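Local atomic coordinates of putative lipoprotein (PDB entry 4R7R), a protein that is of unknown function but, as a putative lipoprotein with an alpha-beta fold, may bind lipid or sit at the bacterial cell surface. Residues 56-61 with 103-108; 23-28 with 72-77. All coordinates share one frame; numbering follows the deposited sequence.

Contact 1: 56-61 with 103-108; sequences SNFINE and DYLSLK
Tyr104 turns one face of its ring to Glu61, whose CA stands 3.8 Å from the ring centroid and almost on the ring normal, a CH-pi contact. Out along the glutamate side chain, Glu61 CG comes to 3.4 Å from Tyr104 CE2. This is one edge of the antiparallel sheet, where the short, weakly bonded strand 58-59 is added to strand 103-106. On the side that carries Tyr104, Ile59 crosses that residue at about a right angle, with CG1 against the tyrosine CB. On the other side Phe58 and Leu105 lie alongside each other, and the ring atom CE1 of Phe58 packs 3.6 Å from Leu105 CD2. Here the phenylalanine also reaches Thr11 of helix 9-17, while Asp103 is held by Thr11 and Arg101. Just before Phe58, at the end of a 3-10 segment, Asn57 holds Ser106 twice: its backbone O accepts from Ser106 N at 2.8 Å, and its side-chain ND2 donates to Ser106 O at 3.1 Å, with that oxygen 18° out of the amide plane of Asn57. With CG anti to the carbonyl carbon (chi1 -68°), the amide is placed so that ND2 also bonds Asp109 and OD1 takes Lys54 N. Toward Glu61 the strands part and water bridges them, accepting from Tyr104 N and donating to Ile59 O, both at 2.9 Å.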
loop_
_atom_site.group_PDB
_atom_site.type_symbol
_atom_site.label_atom_id
_atom_site.label_comp_id
_atom_site.label_asym_id
_atom_site.label_seq_id
_atom_site.Cartn_x
_atom_site.Cartn_y
_atom_site.Cartn_z
ATOM N N SER A 56 1.209 -4.700 -15.365
ATOM C CA SER A 56 2.354 -3.847 -15.666
ATOM C C SER A 56 2.683 -2.877 -14.526
ATOM O O SER A 56 3.707 -2.199 -14.562
ATOM C CB SER A 56 2.095 -3.068 -16.953
ATOM O OG SER A 56 0.857 -2.378 -16.874
ATOM N N ASN A 57 1.810 -2.805 -13.524
ATOM C CA ASN A 57 2.065 -1.990 -12.345
ATOM C C ASN A 57 3.109 -2.618 -11.435
ATOM O O ASN A 57 3.701 -1.940 -10.607
ATOM C CB ASN A 57 0.779 -1.777 -11.560
ATOM C CG ASN A 57 -0.216 -0.909 -12.298
ATOM O OD1 ASN A 57 -1.298 -1.368 -12.665
ATOM N ND2 ASN A 57 0.139 0.349 -12.513
ATOM N N PHE A 58 3.317 -3.924 -11.576
ATOM C CA PHE A 58 4.249 -4.655 -10.723
ATOM C C PHE A 58 5.643 -4.636 -11.308
ATOM O O PHE A 58 5.868 -5.136 -12.407
ATOM C CB PHE A 58 3.771 -6.093 -10.530
ATOM C CG PHE A 58 2.443 -6.181 -9.850
ATOM C CD1 PHE A 58 2.357 -6.143 -8.460
ATOM C CD2 PHE A 58 1.266 -6.245 -10.593
ATOM C CE1 PHE A 58 1.116 -6.200 -7.814
ATOM C CE2 PHE A 58 0.021 -6.307 -9.953
ATOM C CZ PHE A 58 -0.047 -6.285 -8.555
ATOM N N ILE A 59 6.585 -4.059 -10.573
ATOM C CA ILE A 59 7.953 -3.966 -11.068
ATOM C C ILE A 59 8.934 -4.758 -10.199
ATOM O O ILE A 59 8.562 -5.292 -9.151
ATOM C CB ILE A 59 8.406 -2.502 -11.145
ATOM C CG1 ILE A 59 8.397 -1.866 -9.750
ATOM C CG2 ILE A 59 7.498 -1.735 -12.068
ATOM C CD1 ILE A 59 8.880 -0.457 -9.719
ATOM N N ASN A 60 10.184 -4.826 -10.642
ATOM C CA ASN A 60 11.232 -5.542 -9.920
ATOM C C ASN A 60 11.751 -4.814 -8.684
ATOM O O ASN A 60 11.537 -3.611 -8.518
ATOM C CB ASN A 60 12.405 -5.824 -10.859
ATOM C CG ASN A 60 12.034 -6.769 -11.991
ATOM O OD1 ASN A 60 12.011 -7.988 -11.814
ATOM N ND2 ASN A 60 11.742 -6.208 -13.163
ATOM N N GLU A 61 12.437 -5.563 -7.826
ATOM C CA GLU A 61 13.118 -5.006 -6.663
ATOM C C GLU A 61 14.013 -3.846 -7.051
ATOM O O GLU A 61 14.782 -3.940 -8.005
ATOM C CB GLU A 61 13.965 -6.069 -5.960
ATOM C CG GLU A 61 13.211 -6.947 -4.989
ATOM C CD GLU A 61 14.128 -7.581 -3.956
ATOM O OE1 GLU A 61 15.369 -7.511 -4.128
ATOM O OE2 GLU A 61 13.608 -8.145 -2.969
ATOM N N ASP A 103 6.558 -6.901 -2.506
ATOM C CA ASP A 103 6.021 -6.513 -3.809
ATOM C C ASP A 103 6.418 -5.059 -4.134
ATOM O O ASP A 103 6.406 -4.189 -3.252
ATOM C CB ASP A 103 4.490 -6.629 -3.825
ATOM C CG ASP A 103 3.981 -8.037 -4.160
ATOM O OD1 ASP A 103 4.711 -9.059 -4.008
ATOM O OD2 ASP A 103 2.801 -8.106 -4.574
ATOM N N TYR A 104 6.757 -4.786 -5.388
ATOM C CA TYR A 104 7.063 -3.420 -5.806
ATOM C C TYR A 104 6.090 -3.021 -6.892
ATOM O O TYR A 104 5.935 -3.740 -7.894
ATOM C CB TYR A 104 8.514 -3.289 -6.311
ATOM C CG TYR A 104 9.566 -3.492 -5.239
ATOM C CD1 TYR A 104 10.301 -2.409 -4.735
ATOM C CD2 TYR A 104 9.828 -4.768 -4.721
ATOM C CE1 TYR A 104 11.276 -2.596 -3.743
ATOM C CE2 TYR A 104 10.786 -4.967 -3.723
ATOM C CZ TYR A 104 11.510 -3.882 -3.239
ATOM O OH TYR A 104 12.457 -4.089 -2.255
ATOM N N LEU A 105 5.444 -1.875 -6.710
ATOM C CA LEU A 105 4.502 -1.390 -7.700
ATOM C C LEU A 105 4.788 0.066 -8.039
ATOM O O LEU A 105 5.129 0.851 -7.155
ATOM C CB LEU A 105 3.060 -1.523 -7.205
ATOM C CG LEU A 105 2.529 -2.829 -6.601
ATOM C CD1 LEU A 105 2.998 -3.052 -5.184
ATOM C CD2 LEU A 105 1.009 -2.807 -6.616
ATOM N N SER A 106 4.661 0.412 -9.319
ATOM C CA SER A 106 4.554 1.800 -9.746
ATOM C C SER A 106 3.086 2.104 -10.032
ATOM O O SER A 106 2.396 1.312 -10.683
ATOM C CB SER A 106 5.406 2.067 -10.986
ATOM O OG SER A 106 5.183 3.382 -11.483
ATOM N N LEU A 107 2.612 3.253 -9.556
ATOM C CA LEU A 107 1.192 3.605 -9.645
ATOM C C LEU A 107 0.921 4.754 -10.585
ATOM O O LEU A 107 -0.082 5.437 -10.432
ATOM C CB LEU A 107 0.635 3.978 -8.262
ATOM C CG LEU A 107 0.754 2.902 -7.187
ATOM C CD1 LEU A 107 0.027 3.308 -5.896
ATOM C CD2 LEU A 107 0.220 1.596 -7.726
ATOM N N LYS A 108 1.798 4.991 -11.545
ATOM C CA LYS A 108 1.613 6.145 -12.418
ATOM C C LYS A 108 0.355 6.050 -13.302
ATOM O O LYS A 108 -0.321 7.066 -13.539
ATOM C CB LYS A 108 2.859 6.358 -13.277
ATOM C CG LYS A 108 3.950 7.093 -12.533
ATOM C CD LYS A 108 5.331 6.587 -12.895
ATOM C CE LYS A 108 6.387 7.224 -11.999
ATOM N NZ LYS A 108 6.192 8.705 -11.890
HETATM O O HOH W 1 7.140 -6.933 -7.293
HETATM O O HOH W 2 11.923 -6.965 -0.985
#

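Contact 2: 23-28 with 72-77; sequences IKIRLL and IFIDLN
Two neighbouring strands of the antiparallel sheet, 24-28 and 72-75, make this contact, with segment axes 4.6 Å apart at their closest. Four backbone hydrogen bonds join them through the pairs Lys24-Asp75 and Arg26-Phe73; the shortest runs from Phe73 N to Arg26 O at 2.7 Å. Between these rungs Ile25 faces Ile74, and beyond them Leu27 faces Ile72, as non-hydrogen-bonded pairs. The face that bears Arg26 is mixed, with Lys24, Asp75 and the phenyl ring of Phe73 beside the arginine. The arginine chain bends at chi3 (-47°), and Phe73 CB lies against one face of the guanidinium, offset toward its rim; the phenyl plane is 9° from the guanidinium plane, but NH1 reaches the ring only obliquely. Asp75 meets that guanidinium at its edge: Arg26 NH2 donates to the syn side of Asp75 OD1 at 2.6 Å in a salt bridge, backed by a weak, long bond from NE to OD2. The two planar groups are nearly coplanar, and NH1 forms a second salt bridge with Glu35, so acidic groups hold the guanidinium from two strands. The opposite face, with Ile25, Leu27, Ile72 and Ile74, is the one on which helices 45-52 and 116-125 pack in this alpha-beta fold. There Leu27 CD2 is 3.4 Å from Ile72 CG1, and Cys120 touches both residues. Ile25 CG2 meets Ile72 CG2 at 3.6 Å, and Ile46 packs on Ile23, Ile25 and Ile74. Before strand 24-28 begins and after 72-75 ends, Ile23 CG2 rests 3.6 Å from Leu76 CD2.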
loop_
_atom_site.group_PDB
_atom_site.type_symbol
_atom_site.label_atom_id
_atom_site.label_comp_id
_atom_site.label_asym_id
_atom_site.label_seq_id
_atom_site.Cartn_x
_atom_site.Cartn_y
_atom_site.Cartn_z
ATOM N N ILE A 23 -11.624 -4.449 6.668
ATOM C CA ILE A 23 -10.297 -3.988 7.058
ATOM C C ILE A 23 -10.318 -2.687 7.859
ATOM O O ILE A 23 -11.233 -1.873 7.746
ATOM C CB ILE A 23 -9.352 -3.794 5.823
ATOM C CG1 ILE A 23 -9.845 -2.684 4.892
ATOM C CG2 ILE A 23 -9.172 -5.105 5.060
ATOM C CD1 ILE A 23 -8.843 -2.340 3.809
ATOM N N LYS A 24 -9.296 -2.524 8.689
ATOM C CA LYS A 24 -9.010 -1.257 9.333
ATOM C C LYS A 24 -7.672 -0.761 8.814
ATOM O O LYS A 24 -6.770 -1.560 8.546
ATOM C CB LYS A 24 -8.977 -1.404 10.852
ATOM C CG LYS A 24 -10.331 -1.610 11.482
ATOM C CD LYS A 24 -10.190 -1.982 12.944
ATOM C CE LYS A 24 -11.537 -1.928 13.656
ATOM N NZ LYS A 24 -11.431 -2.330 15.090
ATOM N N ILE A 25 -7.538 0.552 8.662
ATOM C CA ILE A 25 -6.288 1.099 8.169
ATOM C C ILE A 25 -5.693 2.087 9.154
ATOM O O ILE A 25 -6.391 2.898 9.742
ATOM C CB ILE A 25 -6.464 1.781 6.811
ATOM C CG1 ILE A 25 -6.944 0.774 5.766
ATOM C CG2 ILE A 25 -5.153 2.385 6.361
ATOM C CD1 ILE A 25 -7.334 1.430 4.453
ATOM N N ARG A 26 -4.387 1.985 9.342
ATOM C CA ARG A 26 -3.653 2.932 10.146
ATOM C C ARG A 26 -2.609 3.587 9.290
ATOM O O ARG A 26 -1.881 2.903 8.589
ATOM C CB ARG A 26 -2.992 2.245 11.323
ATOM C CG ARG A 26 -3.627 2.572 12.625
ATOM C CD ARG A 26 -3.048 1.706 13.721
ATOM N NE ARG A 26 -2.981 0.291 13.356
ATOM C CZ ARG A 26 -1.849 -0.402 13.271
ATOM N NH1 ARG A 26 -0.684 0.193 13.522
ATOM N NH2 ARG A 26 -1.881 -1.688 12.942
ATOM N N LEU A 27 -2.555 4.912 9.335
ATOM C CA LEU A 27 -1.540 5.669 8.624
ATOM C C LEU A 27 -0.484 6.190 9.595
ATOM O O LEU A 27 -0.814 6.739 10.651
ATOM C CB LEU A 27 -2.166 6.840 7.868
ATOM C CG LEU A 27 -3.145 6.556 6.735
ATOM C CD1 LEU A 27 -3.443 7.839 5.977
ATOM C CD2 LEU A 27 -2.565 5.519 5.802
ATOM N N LEU A 28 0.782 6.015 9.227
ATOM C CA LEU A 28 1.898 6.568 9.983
ATOM C C LEU A 28 2.713 7.568 9.140
ATOM O O LEU A 28 3.220 7.213 8.073
ATOM C CB LEU A 28 2.803 5.438 10.480
ATOM C CG LEU A 28 4.000 5.879 11.321
ATOM C CD1 LEU A 28 3.503 6.439 12.631
ATOM C CD2 LEU A 28 4.949 4.723 11.554
ATOM N N ILE A 72 1.276 2.538 5.607
ATOM C CA ILE A 72 -0.106 2.109 5.733
ATOM C C ILE A 72 -0.213 0.701 6.374
ATOM O O ILE A 72 0.288 -0.296 5.829
ATOM C CB ILE A 72 -0.787 2.123 4.349
ATOM C CG1 ILE A 72 -0.707 3.532 3.731
ATOM C CG2 ILE A 72 -2.224 1.621 4.446
ATOM C CD1 ILE A 72 -1.443 3.720 2.360
ATOM N N PHE A 73 -0.855 0.628 7.537
ATOM C CA PHE A 73 -1.087 -0.655 8.201
ATOM C C PHE A 73 -2.495 -1.127 7.938
ATOM O O PHE A 73 -3.465 -0.526 8.410
ATOM C CB PHE A 73 -0.830 -0.553 9.707
ATOM C CG PHE A 73 0.607 -0.328 10.035
ATOM C CD1 PHE A 73 1.498 -1.385 10.047
ATOM C CD2 PHE A 73 1.087 0.954 10.272
ATOM C CE1 PHE A 73 2.837 -1.188 10.328
ATOM C CE2 PHE A 73 2.420 1.160 10.553
ATOM C CZ PHE A 73 3.303 0.082 10.577
ATOM N N ILE A 74 -2.603 -2.192 7.155
ATOM C CA ILE A 74 -3.899 -2.770 6.840
ATOM C C ILE A 74 -4.131 -3.953 7.765
ATOM O O ILE A 74 -3.431 -4.974 7.704
ATOM C CB ILE A 74 -3.995 -3.210 5.382
ATOM C CG1 ILE A 74 -3.719 -2.024 4.463
ATOM C CG2 ILE A 74 -5.371 -3.777 5.096
ATOM C CD1 ILE A 74 -3.540 -2.417 3.017
ATOM N N ASP A 75 -5.099 -3.784 8.653
ATOM C CA ASP A 75 -5.377 -4.765 9.682
ATOM C C ASP A 75 -6.618 -5.539 9.283
ATOM O O ASP A 75 -7.734 -5.034 9.383
ATOM C CB ASP A 75 -5.564 -4.083 11.049
ATOM C CG ASP A 75 -4.438 -3.086 11.377
ATOM O OD1 ASP A 75 -3.351 -3.556 11.782
ATOM O OD2 ASP A 75 -4.630 -1.843 11.231
ATOM N N LEU A 76 -6.416 -6.752 8.784
ATOM C CA LEU A 76 -7.532 -7.650 8.508
ATOM C C LEU A 76 -7.820 -8.448 9.774
ATOM O O LEU A 76 -7.224 -8.185 10.823
ATOM C CB LEU A 76 -7.227 -8.578 7.330
ATOM C CG LEU A 76 -6.767 -7.883 6.044
ATOM C CD1 LEU A 76 -5.287 -8.139 5.793
ATOM C CD2 LEU A 76 -7.597 -8.331 4.859
ATOM N N ASN A 77 -8.731 -9.411 9.681
ATOM C CA ASN A 77 -9.102 -10.217 10.839
ATOM C C ASN A 77 -7.882 -10.846 11.532
ATOM O O ASN A 77 -7.568 -10.512 12.675
ATOM C CB ASN A 77 -10.106 -11.309 10.428
ATOM C CG ASN A 77 -11.562 -10.913 10.705
ATOM O OD1 ASN A 77 -12.044 -11.022 11.837
ATOM N ND2 ASN A 77 -12.267 -10.465 9.667
#

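Overall arrangement
Contacts 1 and 2 belong to one antiparallel sheet, on opposite sides of the chain's centre. Their centres are about 21 Å apart and their nearest atoms about 8 Å, with no direct touch. Strands 80-85 and 90-95 fill the interval, bonding to 72-75 and 103-106 respectively. Contact 1 closes one margin of the sheet with strand 58-59, whereas strand 35-37 lies beyond 24-28 at the other. The segments alternate along the chain (23-28, 56-61, 72-77, 103-108), with strand 58-59 directly followed by strand 70-75. A glycerol, probably from the crystallisation liquor, lies about 4 Å from the side chain of Phe58 in contact 1.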